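Local coordinates for protein myosin-I heavy chain (Dictyostelium discoideum, PDB 5EJR) that is an actin-based motor with ATPase activity, involved in early phagocytosis and adhesion, this chain being its C-terminal MyTH4-FERM tail segment, at residues D47-S52 against Y108-R113; K222-N227 against R233-T238; L362-E367 against S388-Q393. All blocks are in the same frame, centred on the assembly; numbering follows the deposited sequence.

Contact 1 (D47-S52 against Y108-R113)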
ATOM      1  N   ASP A  47      -9.126  -9.350  34.572  1.00 56.28           N
ATOM      2  CA  ASP A  47      -7.993  -8.554  35.041  1.00 56.44           C
ATOM      3  C   ASP A  47      -6.744  -8.699  34.171  1.00 59.09           C
ATOM      4  O   ASP A  47      -6.448  -9.812  33.722  1.00 58.07           O
ATOM      5  CB  ASP A  47      -7.653  -8.906  36.506  1.00 59.47           C
ATOM      6  CG  ASP A  47      -8.732  -8.550  37.521  1.00 76.48           C
ATOM      7  OD1 ASP A  47      -9.522  -7.606  37.250  1.00 78.13           O
ATOM      8  OD2 ASP A  47      -8.767  -9.189  38.599  1.00 82.74           O
ATOM      9  N   PRO A  48      -5.973  -7.598  33.959  1.00 55.26           N
ATOM     10  CA  PRO A  48      -4.740  -7.707  33.161  1.00 54.07           C
ATOM     11  C   PRO A  48      -3.663  -8.492  33.899  1.00 59.16           C
ATOM     12  O   PRO A  48      -3.433  -8.226  35.079  1.00 60.07           O
ATOM     13  CB  PRO A  48      -4.312  -6.243  32.951  1.00 55.29           C
ATOM     14  CG  PRO A  48      -5.458  -5.397  33.424  1.00 60.33           C
ATOM     15  CD  PRO A  48      -6.172  -6.217  34.445  1.00 57.13           C
ATOM     16  N   ILE A  49      -3.015  -9.464  33.213  1.00 55.31           N
ATOM     17  CA  ILE A  49      -1.951 -10.305  33.771  1.00 55.57           C
ATOM     18  C   ILE A  49      -0.741  -9.452  34.223  1.00 61.25           C
ATOM     19  O   ILE A  49      -0.369  -8.480  33.553  1.00 60.58           O
ATOM     20  CB  ILE A  49      -1.546 -11.501  32.856  1.00 57.37           C
ATOM     21  CG1 ILE A  49      -0.927 -11.029  31.503  1.00 55.85           C
ATOM     22  CG2 ILE A  49      -2.734 -12.463  32.662  1.00 58.16           C
ATOM     23  CD1 ILE A  49      -0.203 -12.083  30.644  1.00 51.08           C
ATOM     24  N   LYS A  50      -0.180  -9.807  35.395  1.00 59.06           N
ATOM     25  CA  LYS A  50       0.931  -9.123  36.077  1.00 59.47           C
ATOM     26  C   LYS A  50       2.324  -9.567  35.598  1.00 62.40           C
ATOM     27  O   LYS A  50       3.321  -8.909  35.897  1.00 63.08           O
ATOM     28  CB  LYS A  50       0.789  -9.274  37.611  1.00 63.54           C
ATOM     29  CG  LYS A  50       0.900 -10.717  38.125  1.00 82.51           C
ATOM     30  CD  LYS A  50       0.784 -10.815  39.647  1.00 94.64           C
ATOM     31  CE  LYS A  50       1.073 -12.210  40.163  1.00102.74           C
ATOM     32  NZ  LYS A  50       2.533 -12.500  40.217  1.00108.76           N
ATOM     33  N   GLU A  51       2.372 -10.683  34.864  1.00 57.11           N
ATOM     34  CA  GLU A  51       3.570 -11.314  34.299  1.00 55.21           C
ATOM     35  C   GLU A  51       3.160 -12.149  33.080  1.00 55.13           C
ATOM     36  O   GLU A  51       1.998 -12.550  32.988  1.00 54.26           O
ATOM     37  CB  GLU A  51       4.255 -12.216  35.348  1.00 56.97           C
ATOM     38  CG  GLU A  51       3.347 -13.272  35.965  1.00 69.00           C
ATOM     39  CD  GLU A  51       3.847 -13.959  37.220  1.00 88.39           C
ATOM     40  OE1 GLU A  51       4.409 -13.267  38.102  1.00 87.27           O
ATOM     41  OE2 GLU A  51       3.619 -15.183  37.349  1.00 76.36           O
ATOM     42  N   SER A  52       4.109 -12.455  32.179  1.00 49.55           N
ATOM     43  CA  SER A  52       3.838 -13.264  30.987  1.00 48.22           C
ATOM     44  C   SER A  52       3.370 -14.677  31.359  1.00 51.36           C
ATOM     45  O   SER A  52       3.685 -15.149  32.451  1.00 50.32           O
ATOM     46  CB  SER A  52       5.075 -13.339  30.100  1.00 49.60           C
ATOM     47  OG  SER A  52       6.134 -14.069  30.693  1.00 55.07           O
ATOM     48  N   TYR A 108       0.003 -15.914  20.839  1.00 30.06           N
ATOM     49  CA  TYR A 108      -0.983 -16.949  20.483  1.00 30.19           C
ATOM     50  C   TYR A 108      -1.669 -17.538  21.728  1.00 35.53           C
ATOM     51  O   TYR A 108      -2.871 -17.753  21.708  1.00 34.62           O
ATOM     52  CB  TYR A 108      -0.318 -18.090  19.702  1.00 30.86           C
ATOM     53  CG  TYR A 108      -0.303 -17.900  18.200  1.00 31.51           C
ATOM     54  CD1 TYR A 108      -1.382 -18.303  17.415  1.00 32.98           C
ATOM     55  CD2 TYR A 108       0.819 -17.387  17.554  1.00 32.42           C
ATOM     56  CE1 TYR A 108      -1.354 -18.174  16.024  1.00 32.57           C
ATOM     57  CE2 TYR A 108       0.843 -17.218  16.170  1.00 32.21           C
ATOM     58  CZ  TYR A 108      -0.240 -17.624  15.409  1.00 37.89           C
ATOM     59  OH  TYR A 108      -0.178 -17.507  14.043  1.00 37.05           O
ATOM     60  N   CYS A 109      -0.892 -17.799  22.805  1.00 34.89           N
ATOM     61  CA  CYS A 109      -1.406 -18.313  24.079  1.00 36.96           C
ATOM     62  C   CYS A 109      -2.270 -17.275  24.773  1.00 39.86           C
ATOM     63  O   CYS A 109      -3.343 -17.640  25.228  1.00 38.68           O
ATOM     64  CB  CYS A 109      -0.276 -18.800  24.977  1.00 38.59           C
ATOM     65  SG  CYS A 109       0.602 -20.246  24.335  1.00 42.88           S
ATOM     66  N   GLN A 110      -1.865 -15.980  24.799  1.00 37.18           N
ATOM     67  CA  GLN A 110      -2.686 -14.924  25.430  1.00 36.54           C
ATOM     68  C   GLN A 110      -4.020 -14.757  24.724  1.00 39.19           C
ATOM     69  O   GLN A 110      -5.027 -14.491  25.386  1.00 38.51           O
ATOM     70  CB  GLN A 110      -1.993 -13.555  25.427  1.00 36.56           C
ATOM     71  CG  GLN A 110      -0.824 -13.392  26.387  1.00 41.39           C
ATOM     72  CD  GLN A 110      -0.237 -11.991  26.341  1.00 49.27           C
ATOM     73  OE1 GLN A 110      -0.635 -11.126  25.546  1.00 37.61           O
ATOM     74  NE2 GLN A 110       0.691 -11.714  27.241  1.00 42.38           N
ATOM     75  N   ALA A 111      -4.013 -14.835  23.364  1.00 35.21           N
ATOM     76  CA  ALA A 111      -5.216 -14.642  22.560  1.00 33.57           C
ATOM     77  C   ALA A 111      -6.156 -15.808  22.822  1.00 37.42           C
ATOM     78  O   ALA A 111      -7.329 -15.576  23.119  1.00 36.74           O
ATOM     79  CB  ALA A 111      -4.861 -14.548  21.075  1.00 32.98           C
ATOM     80  N   TYR A 112      -5.627 -17.044  22.760  1.00 34.55           N
ATOM     81  CA  TYR A 112      -6.392 -18.264  22.983  1.00 35.25           C
ATOM     82  C   TYR A 112      -6.998 -18.337  24.394  1.00 39.50           C
ATOM     83  O   TYR A 112      -8.201 -18.578  24.528  1.00 38.35           O
ATOM     84  CB  TYR A 112      -5.586 -19.536  22.661  1.00 37.07           C
ATOM     85  CG  TYR A 112      -6.428 -20.768  22.904  1.00 41.03           C
ATOM     86  CD1 TYR A 112      -7.413 -21.151  21.996  1.00 43.07           C
ATOM     87  CD2 TYR A 112      -6.352 -21.461  24.113  1.00 42.58           C
ATOM     88  CE1 TYR A 112      -8.261 -22.228  22.258  1.00 45.23           C
ATOM     89  CE2 TYR A 112      -7.194 -22.540  24.384  1.00 43.90           C
ATOM     90  CZ  TYR A 112      -8.147 -22.916  23.456  1.00 53.01           C
ATOM     91  OH  TYR A 112      -8.970 -23.975  23.725  1.00 57.25           O
ATOM     92  N   ARG A 113      -6.172 -18.127  25.435  1.00 37.13           N
ATOM     93  CA  ARG A 113      -6.607 -18.122  26.843  1.00 37.26           C
ATOM     94  C   ARG A 113      -7.834 -17.216  27.005  1.00 42.86           C
ATOM     95  O   ARG A 113      -8.796 -17.591  27.672  1.00 42.97           O
ATOM     96  CB  ARG A 113      -5.459 -17.639  27.753  1.00 35.75           C
ATOM     97  CG  ARG A 113      -5.892 -17.079  29.108  1.00 44.21           C
ATOM     98  CD  ARG A 113      -4.915 -16.043  29.607  1.00 41.87           C
ATOM     99  NE  ARG A 113      -5.443 -15.262  30.718  1.00 43.42           N
ATOM    100  CZ  ARG A 113      -5.180 -15.509  31.996  1.00 61.82           C
ATOM    101  NH1 ARG A 113      -4.435 -16.552  32.338  1.00 57.86           N
ATOM    102  NH2 ARG A 113      -5.668 -14.722  32.945  1.00 42.43           N
TER
HETATM  103  O   HOH W   1      -6.611 -12.189  32.204  1.00 45.79           O

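Contact 2 (K222-N227 against R233-T238)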
ATOM      1  N   LYS A 222     -13.321   1.572 -10.620  1.00 28.65           N
ATOM      2  CA  LYS A 222     -13.469   0.134 -10.836  1.00 27.06           C
ATOM      3  C   LYS A 222     -13.291  -0.581  -9.500  1.00 34.75           C
ATOM      4  O   LYS A 222     -12.526  -0.130  -8.639  1.00 33.59           O
ATOM      5  CB  LYS A 222     -12.484  -0.425 -11.893  1.00 27.08           C
ATOM      6  CG  LYS A 222     -12.825  -0.072 -13.345  1.00 33.56           C
ATOM      7  CD  LYS A 222     -13.965  -0.913 -13.914  1.00 29.09           C
ATOM      8  CE  LYS A 222     -14.471  -0.391 -15.234  1.00 34.14           C
ATOM      9  NZ  LYS A 222     -15.507  -1.290 -15.815  1.00 43.81           N
ATOM     10  N   LEU A 223     -14.042  -1.660  -9.306  1.00 34.02           N
ATOM     11  CA  LEU A 223     -13.953  -2.437  -8.088  1.00 35.59           C
ATOM     12  C   LEU A 223     -13.101  -3.640  -8.395  1.00 39.66           C
ATOM     13  O   LEU A 223     -13.422  -4.403  -9.306  1.00 41.90           O
ATOM     14  CB  LEU A 223     -15.351  -2.833  -7.561  1.00 36.62           C
ATOM     15  CG  LEU A 223     -16.258  -1.676  -7.112  1.00 41.80           C
ATOM     16  CD1 LEU A 223     -17.655  -2.174  -6.806  1.00 42.98           C
ATOM     17  CD2 LEU A 223     -15.694  -0.952  -5.905  1.00 44.28           C
ATOM     18  N   ALA A 224     -11.970  -3.766  -7.695  1.00 33.11           N
ATOM     19  CA  ALA A 224     -11.044  -4.872  -7.902  1.00 32.02           C
ATOM     20  C   ALA A 224     -11.174  -5.915  -6.809  1.00 32.47           C
ATOM     21  O   ALA A 224     -11.218  -5.556  -5.637  1.00 29.65           O
ATOM     22  CB  ALA A 224      -9.619  -4.343  -7.920  1.00 32.52           C
ATOM     23  N   LYS A 225     -11.137  -7.200  -7.178  1.00 32.18           N
ATOM     24  CA  LYS A 225     -11.178  -8.312  -6.211  1.00 34.07           C
ATOM     25  C   LYS A 225      -9.870  -8.293  -5.403  1.00 39.19           C
ATOM     26  O   LYS A 225      -8.784  -8.142  -5.978  1.00 38.07           O
ATOM     27  CB  LYS A 225     -11.361  -9.661  -6.917  1.00 37.26           C
ATOM     28  CG  LYS A 225     -12.777  -9.893  -7.440  1.00 55.71           C
ATOM     29  CD  LYS A 225     -12.830 -10.994  -8.514  1.00 68.94           C
ATOM     30  CE  LYS A 225     -12.969 -12.396  -7.958  1.00 83.54           C
ATOM     31  NZ  LYS A 225     -12.852 -13.431  -9.022  1.00 91.35           N
ATOM     32  N   ILE A 226      -9.992  -8.376  -4.073  1.00 36.71           N
ATOM     33  CA  ILE A 226      -8.876  -8.275  -3.125  1.00 36.15           C
ATOM     34  C   ILE A 226      -8.856  -9.460  -2.149  1.00 41.66           C
ATOM     35  O   ILE A 226      -9.882  -9.811  -1.576  1.00 43.25           O
ATOM     36  CB  ILE A 226      -8.944  -6.876  -2.413  1.00 38.57           C
ATOM     37  CG1 ILE A 226      -7.693  -6.530  -1.606  1.00 38.90           C
ATOM     38  CG2 ILE A 226     -10.181  -6.695  -1.543  1.00 39.64           C
ATOM     39  CD1 ILE A 226      -7.737  -5.070  -1.026  1.00 40.80           C
ATOM     40  N   ASN A 227      -7.705 -10.097  -2.006  1.00 37.23           N
ATOM     41  CA  ASN A 227      -7.494 -11.196  -1.067  1.00 36.40           C
ATOM     42  C   ASN A 227      -6.398 -10.728  -0.102  1.00 37.53           C
ATOM     43  O   ASN A 227      -5.739  -9.723  -0.375  1.00 35.69           O
ATOM     44  CB  ASN A 227      -7.043 -12.472  -1.786  1.00 40.97           C
ATOM     45  CG  ASN A 227      -7.719 -12.752  -3.111  1.00 81.37           C
ATOM     46  OD1 ASN A 227      -8.921 -12.516  -3.302  1.00 81.74           O
ATOM     47  ND2 ASN A 227      -6.954 -13.287  -4.054  1.00 73.94           N
ATOM     48  N   ARG A 233       0.664  -5.086  -7.958  1.00 22.26           N
ATOM     49  CA  ARG A 233       0.813  -5.496  -9.359  1.00 23.94           C
ATOM     50  C   ARG A 233      -0.410  -6.251  -9.834  1.00 28.97           C
ATOM     51  O   ARG A 233      -0.905  -5.963 -10.927  1.00 28.71           O
ATOM     52  CB  ARG A 233       2.091  -6.304  -9.604  1.00 25.93           C
ATOM     53  CG  ARG A 233       2.340  -6.668 -11.081  1.00 32.90           C
ATOM     54  CD  ARG A 233       2.666  -5.451 -11.962  1.00 40.79           C
ATOM     55  NE  ARG A 233       1.524  -5.014 -12.770  1.00 42.80           N
ATOM     56  CZ  ARG A 233       1.491  -3.895 -13.499  1.00 55.70           C
ATOM     57  NH1 ARG A 233       2.525  -3.061 -13.500  1.00 43.82           N
ATOM     58  NH2 ARG A 233       0.417  -3.593 -14.210  1.00 31.48           N
ATOM     59  N   GLU A 234      -0.928  -7.176  -9.002  1.00 24.65           N
ATOM     60  CA  GLU A 234      -2.133  -7.959  -9.313  1.00 23.92           C
ATOM     61  C   GLU A 234      -3.382  -7.096  -9.418  1.00 25.83           C
ATOM     62  O   GLU A 234      -4.153  -7.307 -10.349  1.00 25.23           O
ATOM     63  CB  GLU A 234      -2.347  -9.123  -8.309  1.00 25.76           C
ATOM     64  CG  GLU A 234      -1.244 -10.176  -8.368  1.00 35.27           C
ATOM     65  CD  GLU A 234      -1.153 -11.148  -7.200  1.00 63.49           C
ATOM     66  OE1 GLU A 234      -1.588 -10.792  -6.079  1.00 30.68           O
ATOM     67  OE2 GLU A 234      -0.603 -12.257  -7.398  1.00 65.47           O
ATOM     68  N   ILE A 235      -3.607  -6.140  -8.483  1.00 23.21           N
ATOM     69  CA  ILE A 235      -4.769  -5.258  -8.598  1.00 23.45           C
ATOM     70  C   ILE A 235      -4.654  -4.329  -9.802  1.00 23.65           C
ATOM     71  O   ILE A 235      -5.683  -4.025 -10.394  1.00 22.38           O
ATOM     72  CB  ILE A 235      -5.222  -4.461  -7.359  1.00 29.32           C
ATOM     73  CG1 ILE A 235      -4.076  -3.663  -6.730  1.00 31.11           C
ATOM     74  CG2 ILE A 235      -5.960  -5.324  -6.332  1.00 32.48           C
ATOM     75  CD1 ILE A 235      -4.531  -2.279  -6.305  1.00 42.81           C
ATOM     76  N   THR A 236      -3.423  -3.842 -10.144  1.00 19.89           N
ATOM     77  CA  THR A 236      -3.236  -2.987 -11.325  1.00 19.50           C
ATOM     78  C   THR A 236      -3.668  -3.797 -12.554  1.00 22.66           C
ATOM     79  O   THR A 236      -4.418  -3.288 -13.379  1.00 22.69           O
ATOM     80  CB  THR A 236      -1.770  -2.495 -11.470  1.00 27.72           C
ATOM     81  OG1 THR A 236      -1.365  -1.796 -10.287  1.00 22.63           O
ATOM     82  CG2 THR A 236      -1.595  -1.567 -12.660  1.00 25.38           C
ATOM     83  N   ASP A 237      -3.235  -5.063 -12.640  1.00 20.58           N
ATOM     84  CA  ASP A 237      -3.575  -5.961 -13.746  1.00 21.80           C
ATOM     85  C   ASP A 237      -5.080  -6.173 -13.914  1.00 27.44           C
ATOM     86  O   ASP A 237      -5.596  -6.066 -15.034  1.00 26.07           O
ATOM     87  CB  ASP A 237      -2.851  -7.295 -13.581  1.00 24.05           C
ATOM     88  CG  ASP A 237      -1.379  -7.219 -13.904  1.00 42.15           C
ATOM     89  OD1 ASP A 237      -0.852  -6.085 -14.033  1.00 39.88           O
ATOM     90  OD2 ASP A 237      -0.743  -8.291 -14.019  1.00 54.76           O
ATOM     91  N   THR A 238      -5.788  -6.417 -12.799  1.00 25.30           N
ATOM     92  CA  THR A 238      -7.229  -6.660 -12.824  1.00 25.45           C
ATOM     93  C   THR A 238      -8.016  -5.399 -13.188  1.00 25.86           C
ATOM     94  O   THR A 238      -8.835  -5.466 -14.101  1.00 24.73           O
ATOM     95  CB  THR A 238      -7.730  -7.327 -11.508  1.00 38.21           C
ATOM     96  OG1 THR A 238      -7.732  -6.381 -10.430  1.00 36.81           O
ATOM     97  CG2 THR A 238      -6.920  -8.563 -11.124  1.00 38.52           C
TER

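Contact 3 (L362-E367 against S388-Q393)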
ATOM      1  N   LEU A 362     -17.001  28.737 -33.383  1.00 40.00           N
ATOM      2  CA  LEU A 362     -16.258  29.124 -32.188  1.00 37.35           C
ATOM      3  C   LEU A 362     -16.402  30.578 -31.740  1.00 35.49           C
ATOM      4  O   LEU A 362     -16.050  31.508 -32.462  1.00 36.13           O
ATOM      5  CB  LEU A 362     -14.771  28.783 -32.314  1.00 37.19           C
ATOM      6  CG  LEU A 362     -13.930  29.050 -31.049  1.00 42.20           C
ATOM      7  CD1 LEU A 362     -14.232  28.022 -29.925  1.00 41.76           C
ATOM      8  CD2 LEU A 362     -12.472  29.147 -31.378  1.00 42.87           C
ATOM      9  N   VAL A 363     -16.881  30.761 -30.517  1.00 26.48           N
ATOM     10  CA  VAL A 363     -16.916  32.078 -29.897  1.00 24.61           C
ATOM     11  C   VAL A 363     -15.918  31.961 -28.725  1.00 25.47           C
ATOM     12  O   VAL A 363     -16.188  31.241 -27.769  1.00 21.72           O
ATOM     13  CB  VAL A 363     -18.330  32.530 -29.485  1.00 28.92           C
ATOM     14  CG1 VAL A 363     -18.293  33.896 -28.818  1.00 29.20           C
ATOM     15  CG2 VAL A 363     -19.268  32.552 -30.692  1.00 29.36           C
ATOM     16  N   LEU A 364     -14.743  32.603 -28.846  1.00 20.91           N
ATOM     17  CA  LEU A 364     -13.693  32.522 -27.838  1.00 21.03           C
ATOM     18  C   LEU A 364     -13.983  33.451 -26.659  1.00 25.14           C
ATOM     19  O   LEU A 364     -14.275  34.631 -26.852  1.00 25.78           O
ATOM     20  CB  LEU A 364     -12.340  32.844 -28.497  1.00 21.63           C
ATOM     21  CG  LEU A 364     -11.056  32.534 -27.758  1.00 27.45           C
ATOM     22  CD1 LEU A 364     -10.986  31.055 -27.292  1.00 27.41           C
ATOM     23  CD2 LEU A 364      -9.861  32.896 -28.626  1.00 26.88           C
ATOM     24  N   THR A 365     -13.944  32.911 -25.438  1.00 19.96           N
ATOM     25  CA  THR A 365     -14.261  33.684 -24.223  1.00 19.64           C
ATOM     26  C   THR A 365     -13.235  33.379 -23.151  1.00 22.16           C
ATOM     27  O   THR A 365     -12.436  32.444 -23.318  1.00 19.85           O
ATOM     28  CB  THR A 365     -15.689  33.314 -23.715  1.00 29.06           C
ATOM     29  OG1 THR A 365     -15.720  31.969 -23.224  1.00 20.20           O
ATOM     30  CG2 THR A 365     -16.788  33.528 -24.759  1.00 27.93           C
ATOM     31  N   LYS A 366     -13.297  34.121 -22.015  1.00 20.44           N
ATOM     32  CA  LYS A 366     -12.451  33.904 -20.853  1.00 19.25           C
ATOM     33  C   LYS A 366     -12.699  32.495 -20.364  1.00 21.98           C
ATOM     34  O   LYS A 366     -11.746  31.798 -20.049  1.00 20.40           O
ATOM     35  CB  LYS A 366     -12.800  34.879 -19.714  1.00 23.24           C
ATOM     36  CG  LYS A 366     -12.324  36.299 -19.952  1.00 35.39           C
ATOM     37  CD  LYS A 366     -12.790  37.231 -18.837  1.00 37.06           C
ATOM     38  CE  LYS A 366     -12.326  38.653 -19.069  1.00 40.27           C
ATOM     39  NZ  LYS A 366     -12.578  39.515 -17.877  1.00 48.48           N
ATOM     40  N   GLU A 367     -13.979  32.064 -20.345  1.00 18.87           N
ATOM     41  CA  GLU A 367     -14.389  30.752 -19.859  1.00 20.28           C
ATOM     42  C   GLU A 367     -13.782  29.615 -20.699  1.00 22.21           C
ATOM     43  O   GLU A 367     -13.357  28.607 -20.137  1.00 21.39           O
ATOM     44  CB  GLU A 367     -15.923  30.663 -19.738  1.00 23.02           C
ATOM     45  CG  GLU A 367     -16.539  31.632 -18.716  1.00 35.66           C
ATOM     46  CD  GLU A 367     -16.454  33.143 -18.943  1.00 60.06           C
ATOM     47  OE1 GLU A 367     -16.474  33.598 -20.116  1.00 32.52           O
ATOM     48  OE2 GLU A 367     -16.358  33.874 -17.929  1.00 45.81           O
ATOM     49  N   SER A 388      -6.475  37.004 -27.495  1.00 18.39           N
ATOM     50  CA  SER A 388      -5.895  37.523 -28.725  1.00 19.37           C
ATOM     51  C   SER A 388      -4.791  36.583 -29.295  1.00 22.00           C
ATOM     52  O   SER A 388      -4.783  36.325 -30.496  1.00 21.23           O
ATOM     53  CB  SER A 388      -5.319  38.911 -28.474  1.00 20.33           C
ATOM     54  OG  SER A 388      -4.932  39.477 -29.712  1.00 27.49           O
ATOM     55  N   MET A 389      -3.874  36.085 -28.442  1.00 17.58           N
ATOM     56  CA  MET A 389      -2.785  35.195 -28.882  1.00 17.52           C
ATOM     57  C   MET A 389      -3.337  33.829 -29.347  1.00 20.57           C
ATOM     58  O   MET A 389      -2.871  33.276 -30.331  1.00 17.58           O
ATOM     59  CB  MET A 389      -1.736  35.017 -27.776  1.00 20.87           C
ATOM     60  CG  MET A 389      -0.871  36.233 -27.580  1.00 26.24           C
ATOM     61  SD  MET A 389       0.370  35.969 -26.302  1.00 31.56           S
ATOM     62  CE  MET A 389       1.613  35.059 -27.270  1.00 28.76           C
ATOM     63  N   ILE A 390      -4.325  33.301 -28.631  1.00 16.01           N
ATOM     64  CA  ILE A 390      -4.977  32.037 -28.948  1.00 14.35           C
ATOM     65  C   ILE A 390      -5.780  32.194 -30.261  1.00 20.07           C
ATOM     66  O   ILE A 390      -5.675  31.347 -31.158  1.00 18.58           O
ATOM     67  CB  ILE A 390      -5.788  31.527 -27.744  1.00 16.42           C
ATOM     68  CG1 ILE A 390      -4.828  31.110 -26.615  1.00 16.14           C
ATOM     69  CG2 ILE A 390      -6.698  30.378 -28.118  1.00 17.36           C
ATOM     70  CD1 ILE A 390      -5.447  31.046 -25.239  1.00 18.61           C
ATOM     71  N   GLU A 391      -6.521  33.329 -30.404  1.00 17.67           N
ATOM     72  CA  GLU A 391      -7.252  33.613 -31.635  1.00 17.75           C
ATOM     73  C   GLU A 391      -6.291  33.578 -32.857  1.00 22.87           C
ATOM     74  O   GLU A 391      -6.613  32.963 -33.879  1.00 23.71           O
ATOM     75  CB  GLU A 391      -7.983  34.966 -31.487  1.00 18.90           C
ATOM     76  CG  GLU A 391      -8.677  35.464 -32.727  1.00 22.96           C
ATOM     77  CD  GLU A 391      -9.344  36.786 -32.407  1.00 39.40           C
ATOM     78  OE1 GLU A 391      -8.608  37.789 -32.325  1.00 24.74           O
ATOM     79  OE2 GLU A 391     -10.548  36.793 -32.066  1.00 27.77           O
ATOM     80  N   SER A 392      -5.100  34.143 -32.717  1.00 20.56           N
ATOM     81  CA  SER A 392      -4.094  34.123 -33.786  1.00 21.43           C
ATOM     82  C   SER A 392      -3.626  32.685 -34.171  1.00 24.93           C
ATOM     83  O   SER A 392      -3.485  32.387 -35.354  1.00 24.07           O
ATOM     84  CB  SER A 392      -2.913  35.022 -33.440  1.00 23.26           C
ATOM     85  OG  SER A 392      -3.298  36.386 -33.496  1.00 26.28           O
ATOM     86  N   GLN A 393      -3.420  31.809 -33.184  1.00 20.50           N
ATOM     87  CA  GLN A 393      -2.988  30.426 -33.445  1.00 18.94           C
ATOM     88  C   GLN A 393      -4.082  29.579 -34.076  1.00 23.82           C
ATOM     89  O   GLN A 393      -3.786  28.705 -34.909  1.00 22.44           O
ATOM     90  CB  GLN A 393      -2.407  29.763 -32.188  1.00 19.18           C
ATOM     91  CG  GLN A 393      -1.157  30.502 -31.682  1.00 24.21           C
ATOM     92  CD  GLN A 393      -0.070  30.598 -32.734  1.00 31.71           C
ATOM     93  OE1 GLN A 393       0.149  29.681 -33.541  1.00 25.70           O
ATOM     94  NE2 GLN A 393       0.580  31.750 -32.801  1.00 25.42           N
TER

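Contact 1 (D47-S52 against Y108-R113)
Ile49 reaches from the loop between helices 15-25 and 58-75 to helix 104-113, where its two branches meet Gln110 and Arg113 in the helical bundle of the MyTH4 domain. Along the helix segment 108-113 it is these two residues, one turn apart, that meet the loop, while the residues between and before them face helices 5-11 and 121-137. Gln110 is the first to face the loop. Its chain runs out straight beyond CG, with CG anti to the carbonyl carbon (chi1 -72°), so that NE2 lies 3.5 Å from Ile49 CD1. This is a van der Waals touch: NE2 gives its hydrogen bond to Ala64 O, and OE1 is bonded to Asn67 ND2. The buried amide is thus held at both ends on the helix 58-75 side, and the loop methyl packs against an amide whose rotation is already set. Arg113, a turn further on, passes alongside Ile49, the two side chains running in opposite directions. The Ile49 CG2 methyl sits over one face of the guanidinium, toward its rim, 3.7 Å from Arg113 NH2 and 4.0 Å from Arg113 CZ. With CG1 of Ile49 set between the backbone N and the carbonyl carbon (chi1 64°), CG2 is left for Arg113 while the longer branch carries CD1 to Gln110. The guanidinium also binds loop backbone, NH1 donating to Ala41 O. Its other terminal nitrogen, Arg113 NH2, donates to a water at 2.8 Å, and that water also lies 2.8 Å from Asp47 O.

Contact 2 (K222-N227 against R233-T238)
The methyl of Ala224 meets two side chains of helix 233-238, Ile235 and Thr238, one helical turn apart. Ala224 CB lies 4.1 Å from Ile235 CG2 and 3.7 Å from Thr238 OG1. Consistent with this small side chain, the axes of the short segments, strand 222-225 and helix 233-238, come to 8.2 Å, their directions 132° apart. Ile235 places CG1 between its backbone N and carbonyl carbon, which leaves CG2 beside the N and turned to the strand, where it also touches Lys225 O at 4.0 Å. Its chi2 of 139° departs from a staggered value. The side chain also packs on Ile214 and Ile274, between the hairpin and helix 274-283. Thr238 sets OG1, not CG2, between N and carbonyl carbon (chi1 73°). From there the hydroxyl donates back one turn to Ile235 O, 3.1 Å away and tilted out of the carbonyl plane, while OG1 still lies against the alanine methyl. With an alanine here, Ile235 O is likely to lose this side-chain bond and a gap to open beside Ala224. Elsewhere on the helix, Arg233 grips Asp237 side-on: NE and NH2 both donate to OD1, which lies near the guanidinium plane, and NH1 bonds to Phe253 O. A strand pairing antiparallel with 211-215, followed after a short loop by a helix packed across the hairpin, is the opening of the ubiquitin-like beta-grasp fold, here the first lobe of the FERM domain.

Contact 3 (L362-E367 against S388-Q393)
Leu364 carries this contact, one of its methyls touching Ile390 and Glu391 of helix 383-394 in the all-helical second lobe of the FERM domain. The segment 362-367 is the extended lead-in to the short helix that begins at Lys366, and it runs beside helix 383-394. Leu362 starts the approach and leans on Ile394, beyond the helix segment. At Leu364, two residues on, the side chain again points to the helix, and here the CA atoms of Leu364 and Glu391 come to 7.6 Å. CG stands anti to the backbone N (chi1 -166°), which extends the leucine across to the helix surface. Its CD2 rests near the backbone of one helical turn, 3.8 Å from Glu391 N, and the side chain also touches Ile387. Leu364 meets Ile390, which is buried and itself packs on Ala348 and Ile352 of helix 341-355. Thr365 takes the N-cap position of helix 366-370, OG1 accepting from Val368 N. Lys366, the first helical residue, lays its side chain on Ile383 and Ile387. What joins Leu364 to the helix is van der Waals packing, with no hydrogen bond between the segments: CD2 lies 4.1 Å from Ile390 CG2 and 4.0 Å from Glu391 CB.

Overall arrangement
The three contacts follow one another along the chain without interleaving, and they mark successive parts of an elongated tail. Contact 1 belongs to the MyTH4 helical domain; contacts 2 and 3 both fall within the FERM domain, in its ubiquitin-like lobe and its helical lobe respectively. Centres of contacts 1 and 2 are 38 Å apart, those of 2 and 3 44 Å, and those of 1 and 3 74 Å, with 1 and 3 on opposite sides of the chain's centre. No two touch; even contacts 1 and 2 keep about 17 Å between nearest atoms. Each lies within one unit of the tail, and none joins the MyTH4 to the FERM part.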